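Local structure of NADH dehydrogenase, putative (Plasmodium falciparum, 5JWC) at residues A[27-35]-A[127-136]; A[266-276]-A[285-295]. The protein probably oxidises NADH and passes the electrons through its bound FAD to ubiquinone, as a type II NADH dehydrogenase of the malaria parasite. All blocks are in the same frame, centred on the assembly; numbering follows the deposited sequence.

Contact 1. Residues A[27-35]-A[127-136]; sequences RKEKIIILG and LFYDYLIIAV. With FAD (flavin-adenine dinucleotide), chain C.
K30 and D130 close the N-terminal end of a parallel strand pair, 30-34 beside 131-134, in the FAD-binding Rossmann-type sheet. Along the K30 side chain, CB lies 3.6 Å from D130 OD2. CD and CE then pass beside the F128 carbonyl. K30 NZ ends the chain with a hydrogen bond of 2.9 Å to F128 O, in the plane of that carbonyl. The bend at chi3 (140°) helps bring NZ there. The backbone is gripped as well. K30 N gives a short, straight bond of 2.6 Å to D130 OD2, which uses its anti lone pair. K30 O accepts from both D130 N and Y131 N. A backbone ladder follows: I32 N to Y131 O, I133 N to I32 O, L34 N to I133 O and A135 N to L34 O. I32 and L34 share a face of the sheet with L132, whose CD1 lies 3.7 Å from I32 CG2. At the C-terminal end, G35 CA and V136 CA each stand 3.3 Å from FAD O4B. G35 is probably the first glycine of a Rossmann-type GxGxxG motif, which fits this close approach. V136 CG1 touches both L34 CB and the adenine. The chemistry thus runs from polar clamps, through an aliphatic middle laced by backbone bonds, to backbone and the V136 side chain against the cofactor.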
loop_
_atom_site.group_PDB
_atom_site.type_symbol
_atom_site.label_atom_id
_atom_site.label_comp_id
_atom_site.label_asym_id
_atom_site.label_seq_id
_atom_site.Cartn_x
_atom_site.Cartn_y
_atom_site.Cartn_z
ATOM N N ARG A 27 1.146 41.330 3.044
ATOM C CA ARG A 27 -0.013 41.990 3.637
ATOM C C ARG A 27 -1.312 41.448 3.021
ATOM O O ARG A 27 -2.420 41.816 3.433
ATOM C CB ARG A 27 0.108 43.519 3.479
ATOM C CG ARG A 27 -1.184 44.304 3.664
ATOM C CD ARG A 27 -1.112 45.746 3.196
ATOM N NE ARG A 27 -1.212 46.649 4.341
ATOM C CZ ARG A 27 -2.337 46.879 5.014
ATOM N NH1 ARG A 27 -3.468 46.272 4.667
ATOM N NH2 ARG A 27 -2.323 47.704 6.050
ATOM N N LYS A 28 -1.179 40.499 2.096
ATOM C CA LYS A 28 -2.357 39.903 1.472
ATOM C C LYS A 28 -3.289 39.276 2.500
ATOM O O LYS A 28 -2.847 38.788 3.542
ATOM C CB LYS A 28 -1.922 38.883 0.431
ATOM C CG LYS A 28 -1.967 39.455 -0.972
ATOM C CD LYS A 28 -0.858 38.926 -1.854
ATOM C CE LYS A 28 -0.904 37.431 -2.017
ATOM N NZ LYS A 28 0.125 37.034 -3.017
ATOM N N GLU A 29 -4.583 39.276 2.210
ATOM C CA GLU A 29 -5.529 38.688 3.144
ATOM C C GLU A 29 -5.363 37.176 3.219
ATOM O O GLU A 29 -5.144 36.499 2.211
ATOM C CB GLU A 29 -6.968 39.058 2.779
ATOM C CG GLU A 29 -7.379 40.432 3.320
ATOM C CD GLU A 29 -8.725 40.884 2.804
ATOM O OE1 GLU A 29 -9.112 40.486 1.680
ATOM O OE2 GLU A 29 -9.417 41.606 3.542
ATOM N N LYS A 30 -5.452 36.675 4.443
ATOM C CA LYS A 30 -5.216 35.277 4.728
ATOM C C LYS A 30 -6.517 34.456 4.730
ATOM O O LYS A 30 -7.446 34.744 5.498
ATOM C CB LYS A 30 -4.528 35.124 6.084
ATOM C CG LYS A 30 -3.474 34.048 6.102
ATOM C CD LYS A 30 -2.589 34.120 7.354
ATOM C CE LYS A 30 -2.299 32.693 7.858
ATOM N NZ LYS A 30 -1.659 32.625 9.211
ATOM N N ILE A 31 -6.569 33.438 3.875
ATOM C CA ILE A 31 -7.642 32.452 3.926
ATOM C C ILE A 31 -7.092 31.137 4.469
ATOM O O ILE A 31 -6.158 30.567 3.900
ATOM C CB ILE A 31 -8.266 32.179 2.540
ATOM C CG1 ILE A 31 -8.774 33.459 1.882
ATOM C CG2 ILE A 31 -9.384 31.158 2.670
ATOM C CD1 ILE A 31 -9.182 33.265 0.425
ATOM N N ILE A 32 -7.660 30.662 5.569
ATOM C CA ILE A 32 -7.361 29.325 6.047
ATOM C C ILE A 32 -8.491 28.381 5.631
ATOM O O ILE A 32 -9.660 28.657 5.890
ATOM C CB ILE A 32 -7.185 29.270 7.576
ATOM C CG1 ILE A 32 -5.923 30.039 8.017
ATOM C CG2 ILE A 32 -7.116 27.831 8.045
ATOM C CD1 ILE A 32 -5.593 29.839 9.473
ATOM N N ILE A 33 -8.134 27.292 4.964
ATOM C CA ILE A 33 -9.084 26.233 4.621
ATOM C C ILE A 33 -8.907 25.069 5.586
ATOM O O ILE A 33 -7.795 24.536 5.722
ATOM C CB ILE A 33 -8.858 25.729 3.197
ATOM C CG1 ILE A 33 -8.881 26.877 2.209
ATOM C CG2 ILE A 33 -9.891 24.642 2.817
ATOM C CD1 ILE A 33 -8.208 26.494 0.903
ATOM N N LEU A 34 -9.978 24.666 6.260
ATOM C CA LEU A 34 -9.891 23.505 7.127
ATOM C C LEU A 34 -10.449 22.305 6.384
ATOM O O LEU A 34 -11.632 22.282 6.058
ATOM C CB LEU A 34 -10.660 23.705 8.422
ATOM C CG LEU A 34 -10.266 24.906 9.274
ATOM C CD1 LEU A 34 -11.078 24.869 10.585
ATOM C CD2 LEU A 34 -8.756 24.893 9.538
ATOM N N GLY A 35 -9.601 21.315 6.125
ATOM C CA GLY A 35 -10.046 20.080 5.484
ATOM C C GLY A 35 -9.458 19.942 4.095
ATOM O O GLY A 35 -9.394 20.919 3.316
ATOM N N LEU A 127 -2.921 29.981 14.920
ATOM C CA LEU A 127 -2.858 30.551 13.579
ATOM C C LEU A 127 -3.938 31.601 13.374
ATOM O O LEU A 127 -5.095 31.372 13.693
ATOM C CB LEU A 127 -2.988 29.449 12.518
ATOM C CG LEU A 127 -1.865 28.404 12.506
ATOM C CD1 LEU A 127 -2.206 27.221 11.618
ATOM C CD2 LEU A 127 -0.558 29.052 12.060
ATOM N N PHE A 128 -3.552 32.749 12.832
ATOM C CA PHE A 128 -4.480 33.828 12.579
ATOM C C PHE A 128 -5.004 33.772 11.152
ATOM O O PHE A 128 -4.317 33.287 10.260
ATOM C CB PHE A 128 -3.805 35.178 12.830
ATOM C CG PHE A 128 -3.601 35.487 14.285
ATOM C CD1 PHE A 128 -4.604 36.090 15.026
ATOM C CD2 PHE A 128 -2.403 35.183 14.910
ATOM C CE1 PHE A 128 -4.419 36.373 16.366
ATOM C CE2 PHE A 128 -2.211 35.468 16.251
ATOM C CZ PHE A 128 -3.223 36.059 16.979
ATOM N N TYR A 129 -6.206 34.296 10.937
ATOM C CA TYR A 129 -6.803 34.316 9.603
ATOM C C TYR A 129 -7.577 35.600 9.347
ATOM O O TYR A 129 -8.048 36.235 10.278
ATOM C CB TYR A 129 -7.741 33.109 9.410
ATOM C CG TYR A 129 -8.945 33.119 10.336
ATOM C CD1 TYR A 129 -10.089 33.841 10.017
ATOM C CD2 TYR A 129 -8.939 32.391 11.512
ATOM C CE1 TYR A 129 -11.182 33.855 10.864
ATOM C CE2 TYR A 129 -10.026 32.390 12.359
ATOM C CZ TYR A 129 -11.142 33.125 12.032
ATOM O OH TYR A 129 -12.219 33.122 12.882
ATOM N N ASP A 130 -7.735 35.954 8.077
ATOM C CA ASP A 130 -8.699 36.970 7.667
ATOM C C ASP A 130 -10.046 36.333 7.275
ATOM O O ASP A 130 -11.116 36.887 7.537
ATOM C CB ASP A 130 -8.129 37.784 6.515
ATOM C CG ASP A 130 -6.899 38.574 6.934
ATOM O OD1 ASP A 130 -6.986 39.268 7.965
ATOM O OD2 ASP A 130 -5.850 38.459 6.271
ATOM N N TYR A 131 -9.980 35.183 6.614
ATOM C CA TYR A 131 -11.173 34.385 6.323
ATOM C C TYR A 131 -10.920 32.934 6.666
ATOM O O TYR A 131 -9.814 32.420 6.460
ATOM C CB TYR A 131 -11.565 34.484 4.856
ATOM C CG TYR A 131 -11.896 35.866 4.375
ATOM C CD1 TYR A 131 -13.148 36.422 4.592
ATOM C CD2 TYR A 131 -10.949 36.623 3.704
ATOM C CE1 TYR A 131 -13.448 37.704 4.136
ATOM C CE2 TYR A 131 -11.232 37.885 3.256
ATOM C CZ TYR A 131 -12.478 38.425 3.468
ATOM O OH TYR A 131 -12.731 39.702 3.011
ATOM N N LEU A 132 -11.959 32.268 7.154
ATOM C CA LEU A 132 -11.880 30.864 7.495
ATOM C C LEU A 132 -12.927 30.061 6.705
ATOM O O LEU A 132 -14.131 30.361 6.762
ATOM C CB LEU A 132 -12.082 30.676 8.985
ATOM C CG LEU A 132 -11.925 29.262 9.529
ATOM C CD1 LEU A 132 -10.506 28.716 9.314
ATOM C CD2 LEU A 132 -12.320 29.234 10.990
ATOM N N ILE A 133 -12.468 29.054 5.964
ATOM C CA ILE A 133 -13.371 28.160 5.236
ATOM C C ILE A 133 -13.446 26.805 5.935
ATOM O O ILE A 133 -12.520 25.990 5.857
ATOM C CB ILE A 133 -12.912 27.943 3.788
ATOM C CG1 ILE A 133 -12.369 29.251 3.174
ATOM C CG2 ILE A 133 -14.047 27.333 2.955
ATOM C CD1 ILE A 133 -13.397 30.362 3.041
ATOM N N ILE A 134 -14.530 26.554 6.650
ATOM C CA ILE A 134 -14.629 25.295 7.381
ATOM C C ILE A 134 -15.202 24.181 6.484
ATOM O O ILE A 134 -16.348 24.240 6.031
ATOM C CB ILE A 134 -15.479 25.441 8.642
ATOM C CG1 ILE A 134 -14.972 26.614 9.501
ATOM C CG2 ILE A 134 -15.532 24.110 9.435
ATOM C CD1 ILE A 134 -15.752 26.800 10.807
ATOM N N ALA A 135 -14.374 23.179 6.223
ATOM C CA ALA A 135 -14.761 22.065 5.366
ATOM C C ALA A 135 -14.265 20.750 5.962
ATOM O O ALA A 135 -13.603 19.964 5.275
ATOM C CB ALA A 135 -14.204 22.255 3.964
ATOM N N VAL A 136 -14.584 20.514 7.229
ATOM C CA VAL A 136 -14.025 19.371 7.973
ATOM C C VAL A 136 -14.839 18.097 7.842
ATOM O O VAL A 136 -14.510 17.073 8.443
ATOM C CB VAL A 136 -13.872 19.699 9.464
ATOM C CG1 VAL A 136 -12.910 20.871 9.625
ATOM C CG2 VAL A 136 -15.267 20.012 10.103
HETATM P PA FAD C . -14.571 15.218 3.327
HETATM O O1A FAD C . -14.750 13.965 4.135
HETATM O O2A FAD C . -14.440 14.983 1.864
HETATM O O5B FAD C . -13.307 16.056 3.869
HETATM C C5B FAD C . -13.194 16.445 5.219
HETATM C C4B FAD C . -11.738 16.824 5.434
HETATM O O4B FAD C . -11.605 17.472 6.683
HETATM C C3B FAD C . -10.835 15.587 5.466
HETATM O O3B FAD C . -9.639 15.889 4.782
HETATM C C2B FAD C . -10.504 15.435 6.934
HETATM O O2B FAD C . -9.235 14.847 7.104
HETATM C C1B FAD C . -10.504 16.901 7.354
HETATM N N9A FAD C . -10.690 17.142 8.787
HETATM C C8A FAD C . -11.467 16.436 9.674
HETATM N N7A FAD C . -11.349 17.031 10.887
HETATM C C5A FAD C . -10.521 18.093 10.781
HETATM C C6A FAD C . -10.075 19.021 11.710
HETATM N N6A FAD C . -10.536 18.996 12.960
HETATM N N1A FAD C . -9.225 20.022 11.297
HETATM C C2A FAD C . -8.822 20.092 9.976
HETATM N N3A FAD C . -9.268 19.161 9.057
HETATM C C4A FAD C . -10.099 18.174 9.463
HETATM N N1 FAD C . -20.843 11.626 -2.802
HETATM C C2 FAD C . -21.324 11.747 -4.077
HETATM O O2 FAD C . -21.774 12.824 -4.450
HETATM N N3 FAD C . -21.293 10.675 -4.953
HETATM C C4 FAD C . -20.775 9.464 -4.576
HETATM O O4 FAD C . -20.751 8.528 -5.388
HETATM C C4X FAD C . -20.271 9.331 -3.288
HETATM N N5 FAD C . -19.740 8.134 -2.861
HETATM C C5X FAD C . -19.242 8.029 -1.567
HETATM C C6 FAD C . -18.687 6.836 -1.142
HETATM C C7 FAD C . -18.183 6.699 0.147
HETATM C C7M FAD C . -17.598 5.371 0.569
HETATM C C8 FAD C . -18.220 7.778 1.020
HETATM C C8M FAD C . -17.684 7.654 2.415
HETATM C C9 FAD C . -18.776 8.986 0.592
HETATM C C9A FAD C . -19.280 9.116 -0.700
HETATM N N10 FAD C . -19.826 10.311 -1.134
HETATM C C10 FAD C . -20.307 10.420 -2.411
HETATM C "C1'" FAD C . -19.939 11.493 -0.216
HETATM C "C2'" FAD C . -18.755 12.425 -0.197
HETATM O "O2'" FAD C . -17.606 11.692 0.126
HETATM C "C3'" FAD C . -18.991 13.429 0.917
HETATM O "O3'" FAD C . -20.239 14.066 0.764
HETATM C "C4'" FAD C . -17.854 14.433 0.841
HETATM O "O4'" FAD C . -16.715 13.771 1.326
HETATM C "C5'" FAD C . -18.118 15.694 1.649
HETATM O "O5'" FAD C . -17.030 16.567 1.430
HETATM P P FAD C . -16.387 17.366 2.673
HETATM O O1P FAD C . -15.316 18.299 2.157
HETATM O O2P FAD C . -17.525 18.036 3.390
HETATM O O3P FAD C . -15.802 16.210 3.649
#

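Contact 2. Residues A[266-276]-A[285-295]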
loop_
_atom_site.group_PDB
_atom_site.type_symbol
_atom_site.label_atom_id
_atom_site.label_comp_id
_atom_site.label_asym_id
_atom_site.label_seq_id
_atom_site.Cartn_x
_atom_site.Cartn_y
_atom_site.Cartn_z
ATOM N N VAL A 266 -29.480 -3.656 12.582
ATOM C CA VAL A 266 -28.613 -4.228 13.598
ATOM C C VAL A 266 -28.880 -3.579 14.952
ATOM O O VAL A 266 -29.048 -2.369 15.032
ATOM C CB VAL A 266 -27.136 -4.053 13.210
ATOM C CG1 VAL A 266 -26.237 -4.517 14.337
ATOM C CG2 VAL A 266 -26.848 -4.809 11.916
ATOM N N ILE A 267 -28.938 -4.385 16.009
ATOM C CA ILE A 267 -29.215 -3.862 17.339
ATOM C C ILE A 267 -28.118 -4.174 18.338
ATOM O O ILE A 267 -28.071 -3.591 19.415
ATOM C CB ILE A 267 -30.544 -4.408 17.877
ATOM C CG1 ILE A 267 -30.544 -5.934 17.808
ATOM C CG2 ILE A 267 -31.694 -3.841 17.077
ATOM C CD1 ILE A 267 -31.794 -6.579 18.380
ATOM N N ASP A 268 -27.224 -5.083 17.972
ATOM C CA ASP A 268 -26.119 -5.433 18.848
ATOM C C ASP A 268 -25.020 -6.156 18.083
ATOM O O ASP A 268 -25.293 -6.934 17.174
ATOM C CB ASP A 268 -26.600 -6.316 20.004
ATOM C CG ASP A 268 -25.543 -6.494 21.067
ATOM O OD1 ASP A 268 -25.295 -5.520 21.804
ATOM O OD2 ASP A 268 -24.943 -7.592 21.156
ATOM N N VAL A 269 -23.777 -5.904 18.461
ATOM C CA VAL A 269 -22.656 -6.585 17.825
ATOM C C VAL A 269 -21.745 -7.205 18.876
ATOM O O VAL A 269 -21.286 -6.521 19.781
ATOM C CB VAL A 269 -21.837 -5.629 16.927
ATOM C CG1 VAL A 269 -20.656 -6.372 16.288
ATOM C CG2 VAL A 269 -22.738 -5.006 15.845
ATOM N N ASP A 270 -21.492 -8.503 18.736
ATOM C CA ASP A 270 -20.545 -9.219 19.588
ATOM C C ASP A 270 -19.339 -9.632 18.739
ATOM O O ASP A 270 -19.295 -9.342 17.548
ATOM C CB ASP A 270 -21.216 -10.454 20.215
ATOM C CG ASP A 270 -20.748 -10.731 21.641
ATOM O OD1 ASP A 270 -19.735 -10.129 22.077
ATOM O OD2 ASP A 270 -21.413 -11.548 22.330
ATOM N N LYS A 271 -18.377 -10.327 19.339
ATOM C CA LYS A 271 -17.151 -10.665 18.628
ATOM C C LYS A 271 -17.384 -11.622 17.458
ATOM O O LYS A 271 -16.808 -11.438 16.388
ATOM C CB LYS A 271 -16.111 -11.259 19.582
ATOM C CG LYS A 271 -14.747 -11.439 18.924
ATOM C CD LYS A 271 -13.681 -11.827 19.931
ATOM C CE LYS A 271 -12.330 -11.973 19.251
ATOM N NZ LYS A 271 -11.281 -12.418 20.206
ATOM N N HIS A 272 -18.220 -12.636 17.653
ATOM C CA HIS A 272 -18.437 -13.642 16.609
ATOM C C HIS A 272 -19.845 -13.653 16.008
ATOM O O HIS A 272 -20.108 -14.381 15.050
ATOM C CB HIS A 272 -18.114 -15.042 17.151
ATOM C CG HIS A 272 -16.700 -15.191 17.607
ATOM N ND1 HIS A 272 -15.630 -15.150 16.734
ATOM C CD2 HIS A 272 -16.168 -15.342 18.844
ATOM C CE1 HIS A 272 -14.505 -15.282 17.413
ATOM N NE2 HIS A 272 -14.804 -15.400 18.695
ATOM N N SER A 273 -20.753 -12.868 16.569
ATOM C CA SER A 273 -22.105 -12.807 16.025
ATOM C C SER A 273 -22.720 -11.434 16.230
ATOM O O SER A 273 -22.233 -10.654 17.050
ATOM C CB SER A 273 -22.983 -13.894 16.654
ATOM O OG SER A 273 -22.921 -13.834 18.066
ATOM N N PHE A 274 -23.754 -11.112 15.450
ATOM C CA PHE A 274 -24.513 -9.891 15.699
ATOM C C PHE A 274 -26.009 -10.197 15.675
ATOM O O PHE A 274 -26.432 -11.261 15.203
ATOM C CB PHE A 274 -24.144 -8.779 14.687
ATOM C CG PHE A 274 -24.435 -9.125 13.257
ATOM C CD1 PHE A 274 -23.522 -9.844 12.499
ATOM C CD2 PHE A 274 -25.601 -8.707 12.656
ATOM C CE1 PHE A 274 -23.782 -10.163 11.174
ATOM C CE2 PHE A 274 -25.868 -9.017 11.335
ATOM C CZ PHE A 274 -24.955 -9.752 10.593
ATOM N N HIS A 275 -26.808 -9.280 16.210
ATOM C CA HIS A 275 -28.242 -9.489 16.249
ATOM C C HIS A 275 -28.955 -8.509 15.344
ATOM O O HIS A 275 -28.662 -7.321 15.328
ATOM C CB HIS A 275 -28.783 -9.355 17.678
ATOM C CG HIS A 275 -28.574 -10.576 18.511
ATOM N ND1 HIS A 275 -27.418 -10.795 19.235
ATOM C CD2 HIS A 275 -29.356 -11.664 18.713
ATOM C CE1 HIS A 275 -27.507 -11.959 19.857
ATOM N NE2 HIS A 275 -28.670 -12.505 19.558
ATOM N N ILE A 276 -29.910 -9.007 14.585
ATOM C CA ILE A 276 -30.764 -8.101 13.839
ATOM C C ILE A 276 -32.240 -8.187 14.242
ATOM O O ILE A 276 -32.691 -9.189 14.775
ATOM C CB ILE A 276 -30.658 -8.325 12.312
ATOM C CG1 ILE A 276 -31.002 -9.776 11.919
ATOM C CG2 ILE A 276 -29.263 -7.892 11.826
ATOM C CD1 ILE A 276 -30.949 -10.043 10.401
ATOM N N LYS A 285 -36.307 -11.299 16.027
ATOM C CA LYS A 285 -34.883 -11.018 16.060
ATOM C C LYS A 285 -34.168 -12.217 15.468
ATOM O O LYS A 285 -34.726 -13.311 15.428
ATOM C CB LYS A 285 -34.397 -10.762 17.488
ATOM C CG LYS A 285 -34.941 -9.519 18.146
ATOM C CD LYS A 285 -34.661 -9.554 19.649
ATOM C CE LYS A 285 -35.108 -8.266 20.325
ATOM N NZ LYS A 285 -36.524 -7.958 19.997
ATOM N N LYS A 286 -32.951 -12.010 14.974
ATOM C CA LYS A 286 -32.131 -13.129 14.523
ATOM C C LYS A 286 -30.694 -12.902 14.961
ATOM O O LYS A 286 -30.223 -11.766 15.011
ATOM C CB LYS A 286 -32.193 -13.310 12.997
ATOM C CG LYS A 286 -33.582 -13.130 12.371
ATOM C CD LYS A 286 -34.318 -14.459 12.101
ATOM C CE LYS A 286 -35.834 -14.264 12.050
ATOM N NZ LYS A 286 -36.557 -15.038 13.097
ATOM N N LYS A 287 -30.021 -13.989 15.304
ATOM C CA LYS A 287 -28.612 -13.963 15.667
ATOM C C LYS A 287 -27.873 -14.553 14.482
ATOM O O LYS A 287 -28.294 -15.582 13.951
ATOM C CB LYS A 287 -28.354 -14.764 16.949
ATOM C CG LYS A 287 -26.924 -14.719 17.491
ATOM C CD LYS A 287 -26.831 -15.521 18.787
ATOM C CE LYS A 287 -25.394 -15.881 19.159
ATOM N NZ LYS A 287 -24.697 -16.708 18.132
ATOM N N LEU A 288 -26.816 -13.881 14.033
ATOM C CA LEU A 288 -26.065 -14.302 12.849
ATOM C C LEU A 288 -24.573 -14.361 13.155
ATOM O O LEU A 288 -24.027 -13.407 13.717
ATOM C CB LEU A 288 -26.287 -13.322 11.694
ATOM C CG LEU A 288 -27.357 -13.575 10.647
ATOM C CD1 LEU A 288 -28.674 -13.835 11.308
ATOM C CD2 LEU A 288 -27.464 -12.349 9.751
ATOM N N SER A 289 -23.912 -15.447 12.760
ATOM C CA SER A 289 -22.456 -15.505 12.865
ATOM C C SER A 289 -21.817 -14.725 11.722
ATOM O O SER A 289 -22.423 -14.554 10.653
ATOM C CB SER A 289 -21.959 -16.950 12.860
ATOM O OG SER A 289 -22.395 -17.623 14.019
ATOM N N TYR A 290 -20.611 -14.219 11.958
ATOM C CA TYR A 290 -19.911 -13.457 10.922
ATOM C C TYR A 290 -18.397 -13.519 11.095
ATOM O O TYR A 290 -17.912 -13.679 12.210
ATOM C CB TYR A 290 -20.359 -11.999 10.941
ATOM C CG TYR A 290 -19.748 -11.174 12.050
ATOM C CD1 TYR A 290 -20.314 -11.134 13.319
ATOM C CD2 TYR A 290 -18.597 -10.431 11.828
ATOM C CE1 TYR A 290 -19.747 -10.375 14.329
ATOM C CE2 TYR A 290 -18.025 -9.676 12.828
ATOM C CZ TYR A 290 -18.606 -9.644 14.076
ATOM O OH TYR A 290 -18.042 -8.879 15.073
ATOM N N GLY A 291 -17.662 -13.341 9.999
ATOM C CA GLY A 291 -16.219 -13.197 10.061
ATOM C C GLY A 291 -15.743 -11.772 9.819
ATOM O O GLY A 291 -14.730 -11.338 10.361
ATOM N N LEU A 292 -16.482 -11.043 8.994
ATOM C CA LEU A 292 -16.148 -9.663 8.674
ATOM C C LEU A 292 -17.428 -8.846 8.634
ATOM O O LEU A 292 -18.334 -9.161 7.857
ATOM C CB LEU A 292 -15.408 -9.599 7.325
ATOM C CG LEU A 292 -15.178 -8.265 6.597
ATOM C CD1 LEU A 292 -14.434 -7.265 7.465
ATOM C CD2 LEU A 292 -14.408 -8.504 5.284
ATOM N N LEU A 293 -17.501 -7.814 9.469
ATOM C CA LEU A 293 -18.678 -6.951 9.543
ATOM C C LEU A 293 -18.318 -5.552 9.060
ATOM O O LEU A 293 -17.445 -4.897 9.628
ATOM C CB LEU A 293 -19.229 -6.881 10.968
ATOM C CG LEU A 293 -20.465 -6.006 11.206
ATOM C CD1 LEU A 293 -21.659 -6.523 10.418
ATOM C CD2 LEU A 293 -20.784 -5.979 12.702
ATOM N N ILE A 294 -18.993 -5.101 8.008
ATOM C CA ILE A 294 -18.695 -3.810 7.409
ATOM C C ILE A 294 -19.837 -2.837 7.673
ATOM O O ILE A 294 -20.987 -3.109 7.327
ATOM C CB ILE A 294 -18.437 -3.957 5.900
ATOM C CG1 ILE A 294 -17.157 -4.757 5.684
ATOM C CG2 ILE A 294 -18.325 -2.587 5.207
ATOM C CD1 ILE A 294 -17.060 -5.426 4.324
ATOM N N TRP A 295 -19.516 -1.710 8.303
ATOM C CA TRP A 295 -20.517 -0.710 8.649
ATOM C C TRP A 295 -20.488 0.430 7.626
ATOM O O TRP A 295 -19.629 1.311 7.683
ATOM C CB TRP A 295 -20.264 -0.174 10.063
ATOM C CG TRP A 295 -21.464 0.423 10.730
ATOM C CD1 TRP A 295 -21.807 1.759 10.796
ATOM C CD2 TRP A 295 -22.472 -0.284 11.454
ATOM N NE1 TRP A 295 -22.976 1.907 11.510
ATOM C CE2 TRP A 295 -23.394 0.672 11.931
ATOM C CE3 TRP A 295 -22.683 -1.633 11.752
ATOM C CZ2 TRP A 295 -24.507 0.311 12.682
ATOM C CZ3 TRP A 295 -23.788 -1.981 12.507
ATOM C CH2 TRP A 295 -24.682 -1.017 12.957
#
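F274 and L288 are a hydrogen-bonded pair of a beta hairpin, strands 273-278 and 285-289, their side chains on one face. With strand 264-269 the hairpin makes a three-stranded antiparallel sheet, in the order 264-269, 273-278, 285-289. The chain then runs through Y290 into strand 292-295 of the parallel five-stranded sheet, so the contact also joins the two sheets.

The F274 ring lies between two leucines. L288 CB sits over one face, 4.2 Å from the ring centroid, as a CH-pi contact. L293 CD1 lies over the opposite face, toward the rim. F274 takes a chi1 of 62°, with CG between its backbone N and carbonyl carbon, and its ring reaches across to Y290. The two aromatic planes are turned 60° to each other. Y290 CB lies at the edge of the F274 ring, and the ring atoms F274 CD1 and Y290 CD1 come within 3.6 Å.

V269 and L293 meet tip to tip, V269 CG1 to L293 CD2 at 3.6 Å. V266 comes to the W295 ring from the opposite direction, with CG1 at the ring edge. A192 of the neighbouring strand 190-194 touches both F274 and L293.

On the other face of the hairpin the contacts are more polar. K287 crosses H275 obliquely and lays CG over one face of the imidazole. Its NZ goes on to S273 OG, in a weak hydrogen bond. Paired backbone bonds join F274 with L288 and I276 with K286.

Y290 also ties down the turn between strands 264-269 and 273-278. Its N donates to H272 O from above the carbonyl plane, 38° out of it. At the far end of the side chain, Y290 OH donates to D270 O at 2.8 Å, in the plane of that carbonyl.

Contact 1 is the more buried of the two and belongs to the sheet that carries FAD. Contact 2 is partly buried and spans two other sheets. They share no strand, lie on opposite sides of the chain's centre, and have centres about 44 Å apart. Both fall within the pyridine nucleotide-disulphide oxidoreductase region of the chain. Contact 1 pairs parallel strands far apart in sequence, and aliphatic side chains fill its middle. Contact 2 is local and pairs the antiparallel strands of a hairpin. Its core is aromatic and aliphatic, with K285, K287 and H272 at the surface. Contact 1 touches the cofactor directly, whereas in contact 2 the side chain of W295 is about 11 Å from FAD.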